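Local coordinates for cyclodipeptide synthase, BtCDPS (Bacillus thermoamylovorans, PDB 6ZTU), which probably acts as an aminoacyltransferase that joins two aminoacyl groups, in this family usually delivered by tRNA, into a cyclic dipeptide, at residues E73-P78 with D167-H172; K21-K26 with K54-V59; F183-A188 with F215-S220. All coordinates share one frame; numbering follows the deposited sequence.

Contact 1 of 3, residues E73-P78 with D167-H172; sequences EALGTP and DNMLFH
His172 and Glu73 supply the polar half of this contact, a histidine-carboxylate hydrogen bond between two helices. His172 NE2 donates to Glu73 OE1 over 2.6 Å, with an N-H...O angle of 163°. The acceptor lies almost exactly in the imidazole plane, whereas the donor reaches OE1 on its anti side and 28° out of the carboxylate plane, the two flat groups being turned moderately against each other. The imidazole gets there with CG anti to the backbone N (chi1 -167°), and the extended Glu73 chain carries the carboxylate out to meet it. OE1 also receives a salt bridge from Lys69, while OE2 is bonded to Thr79, so both carboxylate oxygens are engaged and the group has little freedom to turn. Replacing the histidine by a leucine would probably leave Glu73 OE1 without its N-H partner, with Lys69 alone to face it among the partners described.

The apolar half centres on Met169. Ala74 points its CB at the helix and meets Met169 CB at 4.2 Å; the methyl of Ala74 is small, which lets the backbones come to 4.9 Å between the CA atoms of Ala74 and Met169. Further out, the methionine chain bends at chi3, and its CE reaches Leu75 CD2 at 3.9 Å, the two side chains crossing at about a right angle. The chain also passes beside a carbonyl: Met169 CG is 3.3 Å from Ala74 O, and CE stays close to the same oxygen.

Helix 68-74 thus ends against the first turns of helix 167-191. Leu151 and Arg154 of helix 137-157 touch Ala74 and Leu75, and Ala82 of helix 79-103 lies against Glu73.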
loop_
_atom_site.group_PDB
_atom_site.type_symbol
_atom_site.label_atom_id
_atom_site.label_comp_id
_atom_site.label_asym_id
_atom_site.label_seq_id
_atom_site.Cartn_x
_atom_site.Cartn_y
_atom_site.Cartn_z
ATOM N N GLU A 73 -18.143 3.050 -0.469
ATOM C CA GLU A 73 -19.143 4.043 -0.850
ATOM C C GLU A 73 -19.284 4.145 -2.362
ATOM O O GLU A 73 -20.374 4.430 -2.874
ATOM C CB GLU A 73 -18.779 5.404 -0.262
ATOM C CG GLU A 73 -18.867 5.442 1.252
ATOM C CD GLU A 73 -18.442 6.764 1.817
ATOM O OE1 GLU A 73 -17.588 7.439 1.206
ATOM O OE2 GLU A 73 -18.966 7.140 2.881
ATOM N N ALA A 74 -18.190 3.932 -3.096
ATOM C CA ALA A 74 -18.273 3.990 -4.551
ATOM C C ALA A 74 -18.958 2.755 -5.123
ATOM O O ALA A 74 -19.588 2.834 -6.183
ATOM C CB ALA A 74 -16.876 4.155 -5.152
ATOM N N LEU A 75 -18.841 1.609 -4.454
ATOM C CA LEU A 75 -19.523 0.391 -4.873
ATOM C C LEU A 75 -20.911 0.266 -4.259
ATOM O O LEU A 75 -21.349 -0.849 -3.939
ATOM C CB LEU A 75 -18.677 -0.840 -4.534
ATOM C CG LEU A 75 -17.332 -0.935 -5.262
ATOM C CD1 LEU A 75 -16.468 -2.077 -4.744
ATOM C CD2 LEU A 75 -17.551 -1.070 -6.756
ATOM N N GLY A 76 -21.604 1.389 -4.070
ATOM C CA GLY A 76 -22.901 1.380 -3.424
ATOM C C GLY A 76 -22.875 0.807 -2.020
ATOM O O GLY A 76 -23.342 -0.316 -1.790
ATOM N N THR A 77 -22.307 1.560 -1.075
ATOM C CA THR A 77 -22.440 1.256 0.344
ATOM C C THR A 77 -22.693 2.569 1.071
ATOM O O THR A 77 -21.899 3.510 0.949
ATOM C CB THR A 77 -21.193 0.563 0.902
ATOM O OG1 THR A 77 -20.936 -0.635 0.164
ATOM C CG2 THR A 77 -21.396 0.194 2.361
ATOM N N PRO A 78 -23.791 2.696 1.808
ATOM C CA PRO A 78 -24.018 3.938 2.552
ATOM C C PRO A 78 -22.918 4.138 3.585
ATOM O O PRO A 78 -22.367 3.175 4.124
ATOM C CB PRO A 78 -25.386 3.718 3.218
ATOM C CG PRO A 78 -25.968 2.490 2.551
ATOM C CD PRO A 78 -24.795 1.668 2.117
ATOM N N ASP A 167 -17.380 7.750 -13.664
ATOM C CA ASP A 167 -16.410 8.761 -13.272
ATOM C C ASP A 167 -16.614 9.181 -11.828
ATOM O O ASP A 167 -15.643 9.360 -11.084
ATOM C CB ASP A 167 -16.512 9.976 -14.184
ATOM C CG ASP A 167 -15.887 9.743 -15.531
ATOM O OD1 ASP A 167 -15.671 8.567 -15.906
ATOM O OD2 ASP A 167 -15.598 10.746 -16.211
ATOM N N ASN A 168 -17.872 9.363 -11.414
ATOM C CA ASN A 168 -18.128 9.755 -10.035
ATOM C C ASN A 168 -17.638 8.695 -9.059
ATOM O O ASN A 168 -17.155 9.032 -7.972
ATOM C CB ASN A 168 -19.615 10.044 -9.832
ATOM C CG ASN A 168 -19.926 11.530 -9.899
ATOM O OD1 ASN A 168 -20.048 12.110 -10.984
ATOM N ND2 ASN A 168 -20.041 12.160 -8.735
ATOM N N MET A 169 -17.724 7.419 -9.437
ATOM C CA MET A 169 -17.125 6.369 -8.626
ATOM C C MET A 169 -15.608 6.521 -8.586
ATOM O O MET A 169 -14.997 6.457 -7.513
ATOM C CB MET A 169 -17.517 4.996 -9.174
ATOM C CG MET A 169 -18.960 4.585 -8.862
ATOM S SD MET A 169 -19.494 3.157 -9.836
ATOM C CE MET A 169 -18.400 1.862 -9.241
ATOM N N LEU A 170 -14.990 6.730 -9.753
ATOM C CA LEU A 170 -13.534 6.850 -9.827
ATOM C C LEU A 170 -13.026 8.026 -9.009
ATOM O O LEU A 170 -12.000 7.920 -8.322
ATOM C CB LEU A 170 -13.088 7.016 -11.281
ATOM C CG LEU A 170 -13.257 5.819 -12.210
ATOM C CD1 LEU A 170 -12.859 6.193 -13.639
ATOM C CD2 LEU A 170 -12.448 4.639 -11.719
ATOM N N PHE A 171 -13.708 9.166 -9.094
ATOM C CA PHE A 171 -13.230 10.348 -8.387
ATOM C C PHE A 171 -13.467 10.234 -6.890
ATOM O O PHE A 171 -12.719 10.826 -6.106
ATOM C CB PHE A 171 -13.880 11.610 -8.955
ATOM C CG PHE A 171 -13.138 12.186 -10.134
ATOM C CD1 PHE A 171 -12.136 13.121 -9.942
ATOM C CD2 PHE A 171 -13.423 11.770 -11.429
ATOM C CE1 PHE A 171 -11.443 13.641 -11.009
ATOM C CE2 PHE A 171 -12.731 12.293 -12.513
ATOM C CZ PHE A 171 -11.739 13.232 -12.304
ATOM N N HIS A 172 -14.483 9.474 -6.468
ATOM C CA HIS A 172 -14.665 9.250 -5.039
ATOM C C HIS A 172 -13.589 8.321 -4.493
ATOM O O HIS A 172 -12.971 8.608 -3.460
ATOM C CB HIS A 172 -16.055 8.684 -4.757
ATOM C CG HIS A 172 -16.432 8.713 -3.304
ATOM N ND1 HIS A 172 -16.542 9.884 -2.589
ATOM C CD2 HIS A 172 -16.723 7.714 -2.439
ATOM C CE1 HIS A 172 -16.888 9.606 -1.345
ATOM N NE2 HIS A 172 -17.008 8.296 -1.228
#

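Contact 2 of 3, residues K21-K26 with K54-V59; sequences KIYKNK and KNFKNV
Lys26 O accepts the backbone N-H of Lys57 in a nearly straight bond of 2.8 Å (N-H...O angle 176°). The same oxygen lies 3.4 Å from Phe56 CA in a CA-H...O contact. Lys26 has left the helix with positive phi, and its side chain bends at chi2 (-68°), laying CD over the centre of the Phe56 ring, 3.9 Å from the centroid, as a CH-pi contact, and again at chi4, which turns the ammonium. Lys26 CE sits above one face of the Tyr23 ring, toward its rim. The ammonium ends too far from Phe56 for more than a weak cation-pi attraction; a water instead accepts from Lys26 NZ at 3.3 Å and donates to Asn55 O at 2.8 Å. The two rings meet rim to rim, Tyr23 CD1 lying 3.6 Å from Phe56 CZ with the planes at 55°. Arg106 donates hydrogen bonds to the carbonyl oxygens of Phe56 and Lys57. The contact joins the turn after helix 17-25 to the turn after helix 42-55, shortly before the chain enters strands 28-32 and 58-63. These strands are parallel neighbours linked through helix 42-55, the beta-alpha-beta crossover of a Rossmann-like fold, in keeping with the HUP clan.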
loop_
_atom_site.group_PDB
_atom_site.type_symbol
_atom_site.label_atom_id
_atom_site.label_comp_id
_atom_site.label_asym_id
_atom_site.label_seq_id
_atom_site.Cartn_x
_atom_site.Cartn_y
_atom_site.Cartn_z
ATOM N N LYS A 21 18.769 -2.188 -4.960
ATOM C CA LYS A 21 19.836 -1.832 -4.026
ATOM C C LYS A 21 19.283 -1.650 -2.621
ATOM O O LYS A 21 19.845 -2.157 -1.641
ATOM C CB LYS A 21 20.550 -0.559 -4.488
ATOM C CG LYS A 21 21.329 -0.702 -5.790
ATOM C CD LYS A 21 21.686 0.654 -6.385
ATOM C CE LYS A 21 22.839 0.525 -7.370
ATOM N NZ LYS A 21 23.960 -0.300 -6.814
ATOM N N ILE A 22 18.162 -0.930 -2.505
ATOM C CA ILE A 22 17.569 -0.697 -1.192
ATOM C C ILE A 22 17.100 -2.007 -0.581
ATOM O O ILE A 22 17.268 -2.251 0.618
ATOM C CB ILE A 22 16.418 0.322 -1.301
ATOM C CG1 ILE A 22 16.974 1.669 -1.746
ATOM C CG2 ILE A 22 15.671 0.412 0.024
ATOM C CD1 ILE A 22 15.906 2.658 -2.191
ATOM N N TYR A 23 16.502 -2.873 -1.401
ATOM C CA TYR A 23 16.080 -4.183 -0.919
ATOM C C TYR A 23 17.268 -4.990 -0.407
ATOM O O TYR A 23 17.194 -5.621 0.652
ATOM C CB TYR A 23 15.357 -4.941 -2.036
ATOM C CG TYR A 23 15.263 -6.421 -1.807
ATOM C CD1 TYR A 23 14.450 -6.932 -0.811
ATOM C CD2 TYR A 23 15.983 -7.313 -2.593
ATOM C CE1 TYR A 23 14.357 -8.285 -0.595
ATOM C CE2 TYR A 23 15.894 -8.672 -2.381
ATOM C CZ TYR A 23 15.081 -9.154 -1.381
ATOM O OH TYR A 23 14.976 -10.510 -1.155
ATOM N N LYS A 24 18.371 -4.994 -1.156
ATOM C CA LYS A 24 19.528 -5.769 -0.723
ATOM C C LYS A 24 20.155 -5.206 0.545
ATOM O O LYS A 24 20.809 -5.954 1.281
ATOM C CB LYS A 24 20.553 -5.833 -1.850
ATOM C CG LYS A 24 20.146 -6.805 -2.957
ATOM C CD LYS A 24 21.166 -6.809 -4.080
ATOM C CE LYS A 24 20.679 -7.637 -5.262
ATOM N NZ LYS A 24 20.390 -9.045 -4.861
ATOM N N ASN A 25 19.970 -3.914 0.822
ATOM C CA ASN A 25 20.445 -3.361 2.089
ATOM C C ASN A 25 19.648 -3.873 3.286
ATOM O O ASN A 25 20.152 -3.824 4.415
ATOM C CB ASN A 25 20.391 -1.833 2.053
ATOM C CG ASN A 25 21.416 -1.226 1.120
ATOM O OD1 ASN A 25 22.421 -1.856 0.779
ATOM N ND2 ASN A 25 21.175 0.013 0.707
ATOM N N LYS A 26 18.410 -4.336 3.072
ATOM C CA LYS A 26 17.593 -4.972 4.110
ATOM C C LYS A 26 17.346 -4.058 5.314
ATOM O O LYS A 26 17.061 -4.542 6.410
ATOM C CB LYS A 26 18.211 -6.300 4.566
ATOM C CG LYS A 26 18.275 -7.368 3.459
ATOM C CD LYS A 26 16.882 -7.868 3.054
ATOM C CE LYS A 26 16.940 -8.700 1.783
ATOM N NZ LYS A 26 17.995 -9.750 1.857
ATOM N N LYS A 54 12.723 -12.395 9.070
ATOM C CA LYS A 54 13.975 -13.107 8.850
ATOM C C LYS A 54 14.942 -12.307 7.999
ATOM O O LYS A 54 16.157 -12.454 8.147
ATOM C CB LYS A 54 13.714 -14.461 8.191
ATOM C CG LYS A 54 13.679 -15.619 9.170
ATOM C CD LYS A 54 12.734 -15.337 10.340
ATOM C CE LYS A 54 12.746 -16.486 11.336
ATOM N NZ LYS A 54 12.865 -17.787 10.618
ATOM N N ASN A 55 14.429 -11.446 7.128
ATOM C CA ASN A 55 15.247 -10.803 6.115
ATOM C C ASN A 55 15.647 -9.374 6.456
ATOM O O ASN A 55 16.759 -8.963 6.109
ATOM C CB ASN A 55 14.508 -10.806 4.771
ATOM C CG ASN A 55 14.646 -12.129 4.033
ATOM O OD1 ASN A 55 15.621 -12.351 3.319
ATOM N ND2 ASN A 55 13.669 -13.008 4.200
ATOM N N PHE A 56 14.791 -8.604 7.118
ATOM C CA PHE A 56 14.999 -7.169 7.238
ATOM C C PHE A 56 15.347 -6.750 8.661
ATOM O O PHE A 56 14.894 -7.357 9.633
ATOM C CB PHE A 56 13.752 -6.408 6.778
ATOM C CG PHE A 56 13.544 -6.461 5.299
ATOM C CD1 PHE A 56 12.869 -7.525 4.718
ATOM C CD2 PHE A 56 14.063 -5.471 4.486
ATOM C CE1 PHE A 56 12.692 -7.582 3.343
ATOM C CE2 PHE A 56 13.892 -5.521 3.120
ATOM C CZ PHE A 56 13.204 -6.583 2.547
ATOM N N LYS A 57 16.135 -5.676 8.764
ATOM C CA LYS A 57 16.481 -5.128 10.074
ATOM C C LYS A 57 15.252 -4.574 10.788
ATOM O O LYS A 57 15.091 -4.756 12.001
ATOM C CB LYS A 57 17.542 -4.039 9.919
ATOM C CG LYS A 57 18.868 -4.546 9.390
ATOM C CD LYS A 57 19.887 -3.420 9.343
ATOM C CE LYS A 57 21.032 -3.750 8.396
ATOM N NZ LYS A 57 22.082 -2.696 8.445
ATOM N N ASN A 58 14.371 -3.910 10.048
ATOM C CA ASN A 58 13.196 -3.257 10.602
ATOM C C ASN A 58 11.998 -3.579 9.730
ATOM O O ASN A 58 12.113 -3.591 8.500
ATOM C CB ASN A 58 13.383 -1.740 10.662
ATOM C CG ASN A 58 14.620 -1.343 11.426
ATOM O OD1 ASN A 58 14.599 -1.272 12.652
ATOM N ND2 ASN A 58 15.706 -1.085 10.708
ATOM N N VAL A 59 10.855 -3.810 10.374
ATOM C CA VAL A 59 9.612 -4.212 9.731
ATOM C C VAL A 59 8.493 -3.308 10.233
ATOM O O VAL A 59 8.323 -3.141 11.447
ATOM C CB VAL A 59 9.267 -5.680 10.039
ATOM C CG1 VAL A 59 7.943 -6.063 9.408
ATOM C CG2 VAL A 59 10.402 -6.618 9.614
HETATM O O HOH W 1 18.784 -10.518 4.917
#

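Contact 3 of 3, residues F183-A188 with F215-S220; sequences FFLSGA and FYIKMS
Leu185 holds CG anti to its carbonyl carbon (chi1 -62°), and Ile217 places CG2 anti to its backbone N; these choices bring Leu185 CD2 to 3.8 Å from Ile217 CG2, the side chains crossing at about a right angle. CD2 also meets Met219 CG at 4.0 Å, so one leucine branch bridges two residues of the extended loop. Met219 itself bends at chi3, and its CE reaches the carbonyl oxygen of Phe184, 3.8 Å away. Backbone and hydroxyl bonds fasten the end of the loop. Ser220 N donates to Leu185 O over 2.8 Å at an N-H...O angle of 167°, and Met219 CA adds a CA-H...O contact to that oxygen. Alongside, the hydroxyls of Ser186 and Ser220 are hydrogen-bonded, OG to OG, at 2.8 Å. A water pairs with Ser186 OG and donates to Lys218 O, giving the loop a further indirect tie to the helix. Phe184 turns its ring from the loop toward Trp204 and the bound hexanediol, whose pocket it helps to line. The loop, running from helix 205-211 to strand 223-229, lies along the kinked part of helix 167-191, with Val125 and Val129 of helix 120-135 and Ile210 of helix 205-211 packed around Leu185.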
loop_
_atom_site.group_PDB
_atom_site.type_symbol
_atom_site.label_atom_id
_atom_site.label_comp_id
_atom_site.label_asym_id
_atom_site.label_seq_id
_atom_site.Cartn_x
_atom_site.Cartn_y
_atom_site.Cartn_z
ATOM N N PHE A 183 3.150 7.110 0.830
ATOM C CA PHE A 183 3.976 6.007 1.320
ATOM C C PHE A 183 4.669 5.258 0.189
ATOM O O PHE A 183 5.770 4.744 0.396
ATOM C CB PHE A 183 3.145 5.044 2.171
ATOM C CG PHE A 183 2.825 5.610 3.513
ATOM C CD1 PHE A 183 3.753 5.511 4.540
ATOM C CD2 PHE A 183 1.653 6.315 3.726
ATOM C CE1 PHE A 183 3.493 6.076 5.772
ATOM C CE2 PHE A 183 1.395 6.869 4.963
ATOM C CZ PHE A 183 2.321 6.753 5.970
ATOM N N PHE A 184 4.054 5.198 -1.002
ATOM C CA PHE A 184 4.742 4.676 -2.182
ATOM C C PHE A 184 5.930 5.550 -2.555
ATOM O O PHE A 184 6.943 5.056 -3.063
ATOM C CB PHE A 184 3.804 4.637 -3.398
ATOM C CG PHE A 184 2.677 3.631 -3.327
ATOM C CD1 PHE A 184 1.652 3.752 -2.399
ATOM C CD2 PHE A 184 2.603 2.602 -4.270
ATOM C CE1 PHE A 184 0.599 2.842 -2.388
ATOM C CE2 PHE A 184 1.545 1.690 -4.267
ATOM C CZ PHE A 184 0.540 1.815 -3.321
ATOM N N LEU A 185 5.789 6.869 -2.396
ATOM C CA LEU A 185 6.780 7.821 -2.872
ATOM C C LEU A 185 7.885 8.071 -1.858
ATOM O O LEU A 185 9.048 8.262 -2.241
ATOM C CB LEU A 185 6.113 9.160 -3.207
ATOM C CG LEU A 185 5.058 9.117 -4.311
ATOM C CD1 LEU A 185 4.305 10.435 -4.366
ATOM C CD2 LEU A 185 5.745 8.806 -5.637
ATOM N N SER A 186 7.539 8.058 -0.563
ATOM C CA SER A 186 8.469 8.530 0.460
ATOM C C SER A 186 8.251 7.857 1.815
ATOM O O SER A 186 8.465 8.492 2.852
ATOM C CB SER A 186 8.346 10.055 0.640
ATOM O OG SER A 186 8.537 10.752 -0.593
ATOM N N GLY A 187 7.858 6.576 1.837
ATOM C CA GLY A 187 7.548 5.924 3.108
ATOM C C GLY A 187 8.705 5.915 4.099
ATOM O O GLY A 187 8.499 6.128 5.298
ATOM N N ALA A 188 9.929 5.662 3.621
ATOM C CA ALA A 188 11.077 5.652 4.529
ATOM C C ALA A 188 11.218 6.991 5.240
ATOM O O ALA A 188 11.407 7.044 6.464
ATOM C CB ALA A 188 12.363 5.322 3.772
ATOM N N PHE A 215 6.998 12.207 -14.828
ATOM C CA PHE A 215 6.273 13.210 -14.059
ATOM C C PHE A 215 7.234 14.040 -13.226
ATOM O O PHE A 215 8.373 13.642 -12.973
ATOM C CB PHE A 215 5.255 12.589 -13.090
ATOM C CG PHE A 215 4.361 11.580 -13.715
ATOM C CD1 PHE A 215 3.233 11.982 -14.412
ATOM C CD2 PHE A 215 4.613 10.225 -13.571
ATOM C CE1 PHE A 215 2.387 11.060 -14.967
ATOM C CE2 PHE A 215 3.760 9.294 -14.139
ATOM C CZ PHE A 215 2.646 9.715 -14.830
ATOM N N TYR A 216 6.734 15.186 -12.763
ATOM C CA TYR A 216 7.456 15.933 -11.750
ATOM C C TYR A 216 7.329 15.269 -10.393
ATOM O O TYR A 216 8.169 15.517 -9.526
ATOM C CB TYR A 216 6.970 17.380 -11.707
ATOM C CG TYR A 216 7.430 18.158 -12.925
ATOM C CD1 TYR A 216 8.781 18.246 -13.243
ATOM C CD2 TYR A 216 6.517 18.789 -13.756
ATOM C CE1 TYR A 216 9.208 18.947 -14.355
ATOM C CE2 TYR A 216 6.940 19.491 -14.862
ATOM C CZ TYR A 216 8.285 19.559 -15.158
ATOM O OH TYR A 216 8.727 20.254 -16.268
ATOM N N ILE A 217 6.324 14.408 -10.212
ATOM C CA ILE A 217 6.273 13.517 -9.052
ATOM C C ILE A 217 7.391 12.489 -9.164
ATOM O O ILE A 217 7.499 11.780 -10.172
ATOM C CB ILE A 217 4.903 12.820 -8.970
ATOM C CG1 ILE A 217 3.803 13.805 -8.568
ATOM C CG2 ILE A 217 4.946 11.614 -8.007
ATOM C CD1 ILE A 217 3.701 14.032 -7.085
ATOM N N LYS A 218 8.215 12.382 -8.118
ATOM C CA LYS A 218 9.305 11.417 -8.057
ATOM C C LYS A 218 9.237 10.628 -6.754
ATOM O O LYS A 218 8.778 11.135 -5.726
ATOM C CB LYS A 218 10.683 12.101 -8.118
ATOM C CG LYS A 218 11.097 12.616 -9.479
ATOM C CD LYS A 218 12.496 13.218 -9.403
ATOM C CE LYS A 218 13.549 12.141 -9.197
ATOM N NZ LYS A 218 14.866 12.570 -9.739
ATOM N N MET A 219 9.724 9.393 -6.796
ATOM C CA MET A 219 10.009 8.695 -5.556
ATOM C C MET A 219 11.256 9.295 -4.922
ATOM O O MET A 219 12.182 9.739 -5.611
ATOM C CB MET A 219 10.215 7.202 -5.804
ATOM C CG MET A 219 8.932 6.481 -6.214
ATOM S SD MET A 219 9.229 4.821 -6.813
ATOM C CE MET A 219 9.807 4.037 -5.302
ATOM N N SER A 220 11.271 9.318 -3.592
ATOM C CA SER A 220 12.490 9.691 -2.881
ATOM C C SER A 220 13.620 8.726 -3.217
ATOM O O SER A 220 13.403 7.535 -3.460
ATOM C CB SER A 220 12.248 9.698 -1.370
ATOM O OG SER A 220 11.296 10.687 -1.036
HETATM O O HOH W 2 8.015 12.193 -3.019
#

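Overall arrangement
From the N terminus, contact 2 comes first: it closes a short loop of chain that leaves helix 17-25, forms strand 28-32 and returns through helix 42-55 to strand 58-63. Helix 68-74 follows that strand, and contact 1 then closes a much longer, mostly helical excursion onto the start of helix 167-191. Further along the same helix, contact 3 closes the last loop, round strand 196-200 and helix 205-211. The three follow in series, neither nested nor crossed. Contacts 1 and 2 lie on opposite sides of the chain's centre, their centres 37 Å apart, whereas contacts 1 and 3 share helix 167-191, which runs from helix 68-74 past the hexanediol pocket to the 215-220 loop.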